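Local coordinates for phosphodiesterase (Candida albicans, PDB 6CPU), which is a largely helical phosphodiesterase of the HD superfamily, with a zinc ion and a magnesium ion bound in the model, at residues F93-T96 with H97-I100; E116-S119 with A120-L124; G528-F531 with F532-F536. All coordinates share one frame; numbering follows the deposited sequence.

How the contacts relate
Along the chain the three contacts come in order, each a short local one. Contact 1 lies at the end of helix 84-94 and leads into strand 100-103, an outer strand of the parallel four-stranded sheet; contact 2 follows in helix 110-124, after that strand. Their centres are about 15 Å apart and they touch where Asn99 OD1 packs on Leu124 CD2 at 3.6 Å, so both belong to the N-terminal part around the sheet. Contact 3, in helix 525-547 of the phosphodiesterase region, is remote: its centre lies about 38 Å from that of contact 1, across the chain's centre, and about 41 Å from that of contact 2.

Contact 1. Residues F93-T96 with H97-I100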
ATOM      1  N   PHE A  93       9.985 -13.884   7.596  1.00 20.10           N
ATOM      2  CA  PHE A  93       9.084 -13.677   6.469  1.00 20.57           C
ATOM      3  C   PHE A  93       8.071 -12.579   6.732  1.00 20.26           C
ATOM      4  O   PHE A  93       7.935 -11.652   5.935  1.00 22.00           O
ATOM      5  CB  PHE A  93       8.324 -14.955   6.091  1.00 20.38           C
ATOM      6  CG  PHE A  93       7.415 -14.773   4.899  1.00 19.83           C
ATOM      7  CD1 PHE A  93       7.945 -14.712   3.620  1.00 19.75           C
ATOM      8  CD2 PHE A  93       6.053 -14.628   5.061  1.00 20.25           C
ATOM      9  CE1 PHE A  93       7.126 -14.520   2.524  1.00 19.15           C
ATOM     10  CE2 PHE A  93       5.220 -14.438   3.971  1.00 19.87           C
ATOM     11  CZ  PHE A  93       5.760 -14.398   2.696  1.00 19.09           C
ATOM     12  N   PHE A  94       7.345 -12.686   7.832  1.00 18.96           N
ATOM     13  CA  PHE A  94       6.261 -11.732   8.100  1.00 18.92           C
ATOM     14  C   PHE A  94       6.754 -10.396   8.621  1.00 18.27           C
ATOM     15  O   PHE A  94       6.040  -9.415   8.512  1.00 18.87           O
ATOM     16  CB  PHE A  94       5.221 -12.316   9.047  1.00 19.81           C
ATOM     17  CG  PHE A  94       4.509 -13.509   8.471  1.00 20.89           C
ATOM     18  CD1 PHE A  94       3.472 -13.349   7.569  1.00 21.19           C
ATOM     19  CD2 PHE A  94       4.911 -14.793   8.804  1.00 21.39           C
ATOM     20  CE1 PHE A  94       2.821 -14.453   7.035  1.00 23.01           C
ATOM     21  CE2 PHE A  94       4.280 -15.895   8.257  1.00 21.80           C
ATOM     22  CZ  PHE A  94       3.235 -15.727   7.376  1.00 22.24           C
ATOM     23  N   PHE A  95       7.955 -10.347   9.191  1.00 18.94           N
ATOM     24  CA  PHE A  95       8.451  -9.095   9.802  1.00 19.12           C
ATOM     25  C   PHE A  95       9.791  -8.626   9.233  1.00 20.40           C
ATOM     26  O   PHE A  95      10.567  -7.908   9.880  1.00 21.29           O
ATOM     27  CB  PHE A  95       8.407  -9.211  11.334  1.00 18.26           C
ATOM     28  CG  PHE A  95       7.021  -9.434  11.843  1.00 19.27           C
ATOM     29  CD1 PHE A  95       6.092  -8.399  11.823  1.00 18.67           C
ATOM     30  CD2 PHE A  95       6.599 -10.697  12.257  1.00 19.64           C
ATOM     31  CE1 PHE A  95       4.791  -8.605  12.229  1.00 19.34           C
ATOM     32  CE2 PHE A  95       5.298 -10.903  12.674  1.00 19.93           C
ATOM     33  CZ  PHE A  95       4.389  -9.860  12.671  1.00 19.38           C
ATOM     34  N   THR A  96      10.006  -8.985   7.977  1.00 22.03           N
ATOM     35  CA  THR A  96      11.171  -8.566   7.201  1.00 24.56           C
ATOM     36  C   THR A  96      11.348  -7.040   7.261  1.00 24.07           C
ATOM     37  O   THR A  96      12.455  -6.528   7.429  1.00 26.04           O
ATOM     38  CB  THR A  96      11.062  -9.078   5.721  1.00 26.69           C
ATOM     39  OG1 THR A  96      12.236  -8.715   4.991  1.00 31.34           O
ATOM     40  CG2 THR A  96       9.840  -8.522   4.984  1.00 27.60           C
ATOM     41  N   HIS A  97      10.228  -6.331   7.191  1.00 22.85           N
ATOM     42  CA  HIS A  97      10.204  -4.867   7.148  1.00 22.55           C
ATOM     43  C   HIS A  97      10.690  -4.158   8.414  1.00 23.18           C
ATOM     44  O   HIS A  97      10.868  -2.945   8.387  1.00 23.63           O
ATOM     45  CB  HIS A  97       8.783  -4.381   6.818  1.00 21.31           C
ATOM     46  CG  HIS A  97       7.761  -4.736   7.855  1.00 19.72           C
ATOM     47  ND1 HIS A  97       7.220  -6.001   7.965  1.00 19.48           N
ATOM     48  CD2 HIS A  97       7.158  -3.987   8.811  1.00 18.60           C
ATOM     49  CE1 HIS A  97       6.359  -6.025   8.966  1.00 19.07           C
ATOM     50  NE2 HIS A  97       6.270  -4.804   9.468  1.00 18.99           N
ATOM     51  N   LEU A  98      10.919  -4.901   9.499  1.00 22.20           N
ATOM     52  CA  LEU A  98      11.267  -4.315  10.797  1.00 22.89           C
ATOM     53  C   LEU A  98      12.737  -4.352  11.258  1.00 23.98           C
ATOM     54  O   LEU A  98      13.006  -4.071  12.430  1.00 25.04           O
ATOM     55  CB  LEU A  98      10.387  -4.955  11.888  1.00 22.60           C
ATOM     56  CG  LEU A  98       8.892  -4.671  11.778  1.00 22.44           C
ATOM     57  CD1 LEU A  98       8.147  -5.367  12.911  1.00 21.89           C
ATOM     58  CD2 LEU A  98       8.619  -3.175  11.809  1.00 24.09           C
ATOM     59  N   ASN A  99      13.671  -4.698  10.384  1.00 21.83           N
ATOM     60  CA  ASN A  99      15.125  -4.635  10.707  1.00 20.92           C
ATOM     61  C   ASN A  99      15.484  -5.433  11.955  1.00 21.02           C
ATOM     62  O   ASN A  99      16.039  -4.888  12.909  1.00 19.58           O
ATOM     63  CB  ASN A  99      15.577  -3.193  10.878  1.00 21.80           C
ATOM     64  CG  ASN A  99      15.070  -2.308   9.778  1.00 22.17           C
ATOM     65  OD1 ASN A  99      15.439  -2.490   8.611  1.00 22.29           O
ATOM     66  ND2 ASN A  99      14.193  -1.362  10.130  1.00 20.96           N
ATOM     67  N   ILE A 100      15.124  -6.716  11.939  1.00 20.29           N
ATOM     68  CA  ILE A 100      15.251  -7.572  13.122  1.00 21.41           C
ATOM     69  C   ILE A 100      16.512  -8.437  13.055  1.00 23.18           C
ATOM     70  O   ILE A 100      16.805  -9.027  12.011  1.00 22.10           O
ATOM     71  CB  ILE A 100      14.016  -8.480  13.278  1.00 21.62           C
ATOM     72  CG1 ILE A 100      12.785  -7.652  13.666  1.00 21.60           C
ATOM     73  CG2 ILE A 100      14.273  -9.575  14.302  1.00 22.89           C
ATOM     74  CD1 ILE A 100      11.456  -8.345  13.457  1.00 22.05           C
TER
HETATM   75  O   HOH W   1       6.413  -7.777   5.549  1.00 28.42           O
HETATM   76  O   HOH W   2      13.786  -7.993   9.537  1.00 34.29           O
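Opposite first torsions bring Phe95 and His97 together. Phe95 CG stands anti to its carbonyl carbon (chi1 -61°), whereas His97 CG is held between backbone N and carbonyl carbon (chi1 64°), which folds the imidazole back toward the preceding helix. The two rings lie side by side and meet rim to rim, neither covering the other, with His97 CE1 3.7 Å from Phe95 CD1. The same CE1 lies 3.4 Å from Phe94 O, which sits at the edge of the imidazole near its plane. Water 1 joins His97 ND1, at 3.1 Å, and has a weak bond to Phe94 O, so the last helical carbonyl and the ring share one solvent molecule.

Behind the rings the chain makes a type I turn, with Leu98 N bonded to Phe95 O at 3.1 Å and an N-H...O angle of 162°; the donor stands above the carbonyl plane. This turn ends helix 84-94 and reverses the chain into strand 100-103. Strand 46-49, the helix and strand 100-103 thus form a beta-alpha-beta crossover between neighbouring parallel strands. Water 2 ties the start of the strand to the turn: it accepts from Ile100 N at 3.0 Å and probably donates to Thr96 O.

Apolar contacts fill the inner side. Leu98 CD1 comes alongside Phe95 CD1 at 3.8 Å, while Leu98 CG covers one face of the imidazole toward its rim. Ile100 reaches back with CD1 to Phe95 CB, also at 3.8 Å. Helix 25-34 closes over this side through Leu32, which touches both Phe95 and Leu98, and Phe33 meets the Phe95 ring edge-to-face. On the preceding turn, Phe94 packs on Tyr187 and Met190 of helix 177-193.

Contact 2. Residues E116-S119 with A120-L124; sequences EISS and AKELL
Glu122 lies over the carbonyl end of Ser118: its CG is 3.5 Å from Ser118 O, and the same oxygen accepts Glu122 N at 3.0 Å. The carboxylate turns back toward the serine hydroxyl, yet OE2 stays 3.6 Å from Ser118 OG, a loose approach. Ser118 OG is anti to its backbone N (chi1 -170°), which puts it on the side of the following turn. One residue on, Leu123 sets CG 3.4 Å from Ser119 O, and Leu123 N is shared as the helix nears its end: it bonds Ser119 O at 3.2 Å and, weakly, Ala120 O. The Ser119 bond is more bent (142°) than those of Ala120 N, Lys121 N and Glu122 N.

Further out, Ser119 OG is turned back along helix 110-124 to bond Gln115 O. At the helix end, Leu123 O is taken up by Ser129 OG and Asn133 ND2 and Leu124 O by Arg130 NH1, linking the end to helix 127-135. Leu123 also packs on Tyr142 and Ile158. The grip across this segment is therefore mainly main-chain; Glu122, near the C-terminal helix end, is probably slightly disfavoured by the nearby carbonyl oxygens.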
ATOM      1  N   GLU A 116      27.342  -4.963  14.547  1.00 36.60           N
ATOM      2  CA  GLU A 116      26.192  -5.161  13.683  1.00 36.17           C
ATOM      3  C   GLU A 116      25.054  -4.186  14.026  1.00 32.96           C
ATOM      4  O   GLU A 116      24.511  -3.514  13.143  1.00 31.47           O
ATOM      5  CB  GLU A 116      25.711  -6.611  13.813  1.00 40.79           C
ATOM      6  CG  GLU A 116      25.114  -7.197  12.555  1.00 45.70           C
ATOM      7  CD  GLU A 116      24.924  -8.706  12.623  1.00 50.24           C
ATOM      8  OE1 GLU A 116      25.740  -9.390  13.278  1.00 50.02           O
ATOM      9  OE2 GLU A 116      23.959  -9.207  12.003  1.00 53.12           O
ATOM     10  N   ILE A 117      24.700  -4.108  15.307  1.00 30.73           N
ATOM     11  CA  ILE A 117      23.628  -3.214  15.749  1.00 29.97           C
ATOM     12  C   ILE A 117      24.015  -1.746  15.574  1.00 29.41           C
ATOM     13  O   ILE A 117      23.192  -0.938  15.148  1.00 27.31           O
ATOM     14  CB  ILE A 117      23.202  -3.499  17.205  1.00 31.32           C
ATOM     15  CG1 ILE A 117      22.523  -4.867  17.280  1.00 32.82           C
ATOM     16  CG2 ILE A 117      22.243  -2.429  17.716  1.00 30.43           C
ATOM     17  CD1 ILE A 117      22.362  -5.393  18.693  1.00 35.09           C
ATOM     18  N   SER A 118      25.262  -1.401  15.892  1.00 29.38           N
ATOM     19  CA  SER A 118      25.710  -0.017  15.755  1.00 30.20           C
ATOM     20  C   SER A 118      25.695   0.427  14.295  1.00 28.76           C
ATOM     21  O   SER A 118      25.227   1.520  13.983  1.00 29.25           O
ATOM     22  CB  SER A 118      27.111   0.180  16.330  1.00 32.46           C
ATOM     23  OG  SER A 118      27.397   1.571  16.377  1.00 36.40           O
ATOM     24  N   SER A 119      26.193  -0.426  13.408  1.00 28.30           N
ATOM     25  CA  SER A 119      26.184  -0.129  11.975  1.00 29.40           C
ATOM     26  C   SER A 119      24.752   0.043  11.475  1.00 27.16           C
ATOM     27  O   SER A 119      24.461   0.998  10.772  1.00 27.27           O
ATOM     28  CB  SER A 119      26.881  -1.228  11.178  1.00 30.79           C
ATOM     29  OG  SER A 119      28.266  -1.234  11.463  1.00 35.39           O
ATOM     30  N   ALA A 120      23.862  -0.873  11.852  1.00 26.27           N
ATOM     31  CA  ALA A 120      22.462  -0.780  11.444  1.00 25.30           C
ATOM     32  C   ALA A 120      21.793   0.494  11.972  1.00 26.12           C
ATOM     33  O   ALA A 120      21.083   1.193  11.232  1.00 24.02           O
ATOM     34  CB  ALA A 120      21.688  -2.017  11.884  1.00 24.61           C
ATOM     35  N   LYS A 121      22.032   0.831  13.235  1.00 26.85           N
ATOM     36  CA  LYS A 121      21.465   2.066  13.768  1.00 29.61           C
ATOM     37  C   LYS A 121      21.902   3.288  12.958  1.00 28.19           C
ATOM     38  O   LYS A 121      21.082   4.147  12.629  1.00 26.12           O
ATOM     39  CB  LYS A 121      21.845   2.268  15.227  1.00 32.77           C
ATOM     40  CG  LYS A 121      21.187   3.494  15.833  1.00 37.67           C
ATOM     41  CD  LYS A 121      21.141   3.408  17.343  1.00 41.89           C
ATOM     42  CE  LYS A 121      20.144   4.393  17.928  1.00 44.68           C
ATOM     43  NZ  LYS A 121      20.585   5.789  17.682  1.00 45.85           N
ATOM     44  N   GLU A 122      23.193   3.355  12.646  1.00 29.64           N
ATOM     45  CA  GLU A 122      23.754   4.474  11.891  1.00 31.92           C
ATOM     46  C   GLU A 122      23.086   4.615  10.519  1.00 29.27           C
ATOM     47  O   GLU A 122      22.889   5.723  10.030  1.00 28.16           O
ATOM     48  CB  GLU A 122      25.275   4.321  11.736  1.00 37.12           C
ATOM     49  CG  GLU A 122      26.072   4.729  12.976  1.00 43.24           C
ATOM     50  CD  GLU A 122      27.510   4.202  12.994  1.00 49.14           C
ATOM     51  OE1 GLU A 122      28.039   3.795  11.928  1.00 52.76           O
ATOM     52  OE2 GLU A 122      28.124   4.198  14.089  1.00 52.38           O
ATOM     53  N   LEU A 123      22.702   3.491   9.921  1.00 25.44           N
ATOM     54  CA  LEU A 123      22.063   3.493   8.603  1.00 23.59           C
ATOM     55  C   LEU A 123      20.539   3.680   8.629  1.00 21.22           C
ATOM     56  O   LEU A 123      19.950   4.087   7.629  1.00 21.89           O
ATOM     57  CB  LEU A 123      22.412   2.203   7.866  1.00 24.49           C
ATOM     58  CG  LEU A 123      23.909   2.047   7.567  1.00 27.43           C
ATOM     59  CD1 LEU A 123      24.239   0.617   7.178  1.00 28.49           C
ATOM     60  CD2 LEU A 123      24.351   3.006   6.469  1.00 27.35           C
ATOM     61  N   LEU A 124      19.898   3.390   9.758  1.00 21.05           N
ATOM     62  CA  LEU A 124      18.438   3.448   9.851  1.00 20.40           C
ATOM     63  C   LEU A 124      17.896   4.758  10.382  1.00 20.05           C
ATOM     64  O   LEU A 124      16.756   5.067  10.161  1.00 19.11           O
ATOM     65  CB  LEU A 124      17.905   2.332  10.749  1.00 20.84           C
ATOM     66  CG  LEU A 124      17.959   0.933  10.132  1.00 20.99           C
ATOM     67  CD1 LEU A 124      17.717  -0.108  11.214  1.00 21.86           C
ATOM     68  CD2 LEU A 124      16.962   0.765   9.007  1.00 21.00           C
TER

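Contact 3. Residues G528-F531 with F532-F536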
ATOM      1  N   GLY A 528       1.929  22.801  -9.804  1.00 49.12           N
ATOM      2  CA  GLY A 528       2.015  21.345  -9.927  1.00 47.49           C
ATOM      3  C   GLY A 528       0.711  20.748 -10.433  1.00 45.45           C
ATOM      4  O   GLY A 528       0.712  19.849 -11.275  1.00 44.72           O
ATOM      5  N   GLN A 529      -0.408  21.277  -9.941  1.00 45.07           N
ATOM      6  CA  GLN A 529      -1.734  20.747 -10.268  1.00 43.11           C
ATOM      7  C   GLN A 529      -2.167  21.084 -11.697  1.00 43.34           C
ATOM      8  O   GLN A 529      -2.768  20.253 -12.379  1.00 40.63           O
ATOM      9  CB  GLN A 529      -2.780  21.270  -9.273  1.00 43.35           C
ATOM     10  CG  GLN A 529      -2.518  20.898  -7.821  1.00 44.12           C
ATOM     11  CD  GLN A 529      -2.558  19.398  -7.591  1.00 44.16           C
ATOM     12  OE1 GLN A 529      -3.573  18.747  -7.842  1.00 43.53           O
ATOM     13  NE2 GLN A 529      -1.447  18.839  -7.134  1.00 45.81           N
ATOM     14  N   ILE A 530      -1.870  22.304 -12.150  1.00 44.70           N
ATOM     15  CA  ILE A 530      -2.187  22.706 -13.527  1.00 44.98           C
ATOM     16  C   ILE A 530      -1.374  21.866 -14.509  1.00 44.86           C
ATOM     17  O   ILE A 530      -1.930  21.302 -15.452  1.00 44.72           O
ATOM     18  CB  ILE A 530      -1.934  24.215 -13.761  1.00 47.99           C
ATOM     19  CG1 ILE A 530      -2.929  25.050 -12.941  1.00 48.17           C
ATOM     20  CG2 ILE A 530      -2.051  24.567 -15.242  1.00 46.50           C
ATOM     21  CD1 ILE A 530      -2.487  26.480 -12.704  1.00 48.66           C
ATOM     22  N   PHE A 531      -0.066  21.770 -14.265  1.00 48.53           N
ATOM     23  CA  PHE A 531       0.829  20.926 -15.065  1.00 48.84           C
ATOM     24  C   PHE A 531       0.232  19.528 -15.236  1.00 46.46           C
ATOM     25  O   PHE A 531       0.045  19.056 -16.361  1.00 43.68           O
ATOM     26  CB  PHE A 531       2.213  20.854 -14.394  1.00 53.34           C
ATOM     27  CG  PHE A 531       3.203  19.947 -15.095  1.00 57.95           C
ATOM     28  CD1 PHE A 531       4.143  20.470 -15.979  1.00 59.04           C
ATOM     29  CD2 PHE A 531       3.213  18.573 -14.851  1.00 59.35           C
ATOM     30  CE1 PHE A 531       5.056  19.642 -16.615  1.00 60.47           C
ATOM     31  CE2 PHE A 531       4.122  17.742 -15.489  1.00 60.07           C
ATOM     32  CZ  PHE A 531       5.046  18.277 -16.371  1.00 60.24           C
ATOM     33  N   PHE A 532      -0.093  18.886 -14.113  1.00 45.49           N
ATOM     34  CA  PHE A 532      -0.569  17.500 -14.129  1.00 45.07           C
ATOM     35  C   PHE A 532      -1.939  17.323 -14.783  1.00 43.05           C
ATOM     36  O   PHE A 532      -2.157  16.355 -15.519  1.00 40.77           O
ATOM     37  CB  PHE A 532      -0.588  16.911 -12.712  1.00 45.77           C
ATOM     38  CG  PHE A 532      -0.848  15.436 -12.691  1.00 45.60           C
ATOM     39  CD1 PHE A 532       0.183  14.537 -12.918  1.00 44.87           C
ATOM     40  CD2 PHE A 532      -2.133  14.941 -12.481  1.00 45.52           C
ATOM     41  CE1 PHE A 532      -0.054  13.174 -12.921  1.00 43.89           C
ATOM     42  CE2 PHE A 532      -2.377  13.577 -12.485  1.00 43.95           C
ATOM     43  CZ  PHE A 532      -1.334  12.692 -12.703  1.00 44.77           C
ATOM     44  N   ILE A 533      -2.857  18.248 -14.517  1.00 42.98           N
ATOM     45  CA  ILE A 533      -4.196  18.188 -15.111  1.00 45.01           C
ATOM     46  C   ILE A 533      -4.147  18.348 -16.634  1.00 46.77           C
ATOM     47  O   ILE A 533      -4.785  17.586 -17.363  1.00 47.93           O
ATOM     48  CB  ILE A 533      -5.140  19.244 -14.497  1.00 45.05           C
ATOM     49  CG1 ILE A 533      -5.472  18.866 -13.050  1.00 43.65           C
ATOM     50  CG2 ILE A 533      -6.426  19.370 -15.315  1.00 45.19           C
ATOM     51  CD1 ILE A 533      -5.958  20.022 -12.207  1.00 43.66           C
ATOM     52  N   ASN A 534      -3.390  19.332 -17.109  1.00 50.94           N
ATOM     53  CA  ASN A 534      -3.264  19.564 -18.552  1.00 54.20           C
ATOM     54  C   ASN A 534      -2.557  18.419 -19.268  1.00 54.64           C
ATOM     55  O   ASN A 534      -3.069  17.887 -20.251  1.00 57.19           O
ATOM     56  CB  ASN A 534      -2.541  20.890 -18.832  1.00 54.39           C
ATOM     57  CG  ASN A 534      -3.434  22.101 -18.612  1.00 54.98           C
ATOM     58  OD1 ASN A 534      -4.642  22.044 -18.840  1.00 53.91           O
ATOM     59  ND2 ASN A 534      -2.839  23.208 -18.176  1.00 56.53           N
ATOM     60  N   LEU A 535      -1.398  18.023 -18.755  1.00 55.25           N
ATOM     61  CA  LEU A 535      -0.564  17.047 -19.445  1.00 56.56           C
ATOM     62  C   LEU A 535      -0.998  15.588 -19.272  1.00 53.38           C
ATOM     63  O   LEU A 535      -0.639  14.761 -20.102  1.00 54.47           O
ATOM     64  CB  LEU A 535       0.904  17.235 -19.047  1.00 60.29           C
ATOM     65  CG  LEU A 535       1.490  18.558 -19.573  1.00 63.89           C
ATOM     66  CD1 LEU A 535       2.627  19.066 -18.699  1.00 65.14           C
ATOM     67  CD2 LEU A 535       1.947  18.421 -21.022  1.00 64.61           C
ATOM     68  N   PHE A 536      -1.769  15.266 -18.229  1.00 51.88           N
ATOM     69  CA  PHE A 536      -2.217  13.873 -18.005  1.00 50.43           C
ATOM     70  C   PHE A 536      -3.710  13.673 -17.688  1.00 48.17           C
ATOM     71  O   PHE A 536      -4.399  12.944 -18.401  1.00 47.42           O
ATOM     72  CB  PHE A 536      -1.377  13.206 -16.902  1.00 50.95           C
ATOM     73  CG  PHE A 536       0.092  13.117 -17.222  1.00 51.36           C
ATOM     74  CD1 PHE A 536       0.535  12.371 -18.302  1.00 52.47           C
ATOM     75  CD2 PHE A 536       1.032  13.778 -16.439  1.00 53.25           C
ATOM     76  CE1 PHE A 536       1.885  12.292 -18.603  1.00 52.81           C
ATOM     77  CE2 PHE A 536       2.385  13.701 -16.733  1.00 53.43           C
ATOM     78  CZ  PHE A 536       2.811  12.956 -17.818  1.00 53.41           C
TER
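Leu535 places one methyl over the ring of Phe531, a CH-pi contact one turn apart on helix 525-547 of the helical phosphodiesterase fold. CD1 is 3.3 Å from the ring centroid and only 15° off the normal. The methyl leans to the CD1-CE1-CZ side of the ring, a tight fit for carbon on carbon. Phe531 CG is anti to its backbone N (chi1 177°), which sets the ring beside the next turn, where the leucine side chain meets it at a slant. Both residues are exposed, and the pair forms a small apolar patch on the helix surface.

The main-chain bonds are regular: Phe532 N to Gly528 O at 3.1 Å, Ile533 N to Gln529 O at 2.9 Å, and Leu535 N to Phe531 O at 3.0 Å. Asn534 N to Ile530 O is the straightest, at 171°. The helix widens here into a pi-type turn at 533-536.

On the covered sides the contacts are mainly with other helices. Ile530 and Gln529 pack on Trp565 of helix 552-569, Ile533 on Ile558, and Gln529 also on Ala477 of helix 470-495. Phe532 lies against Ile463 and Val466, just after the zinc ligand Asp462, its side chain about 10 Å from the zinc ion. Gln529 and Phe532 have the three-residue spacing of the glutamine and phenylalanine that line the active-site pocket in this family, and probably correspond to them.

The remaining contact is polar against apolar. Asn534 runs alongside Ile530, and its OD1 is hydrogen-bonded to Lys562 NZ, while ND2 turns to the isoleucine, lying 3.3 Å from Ile530 CG2.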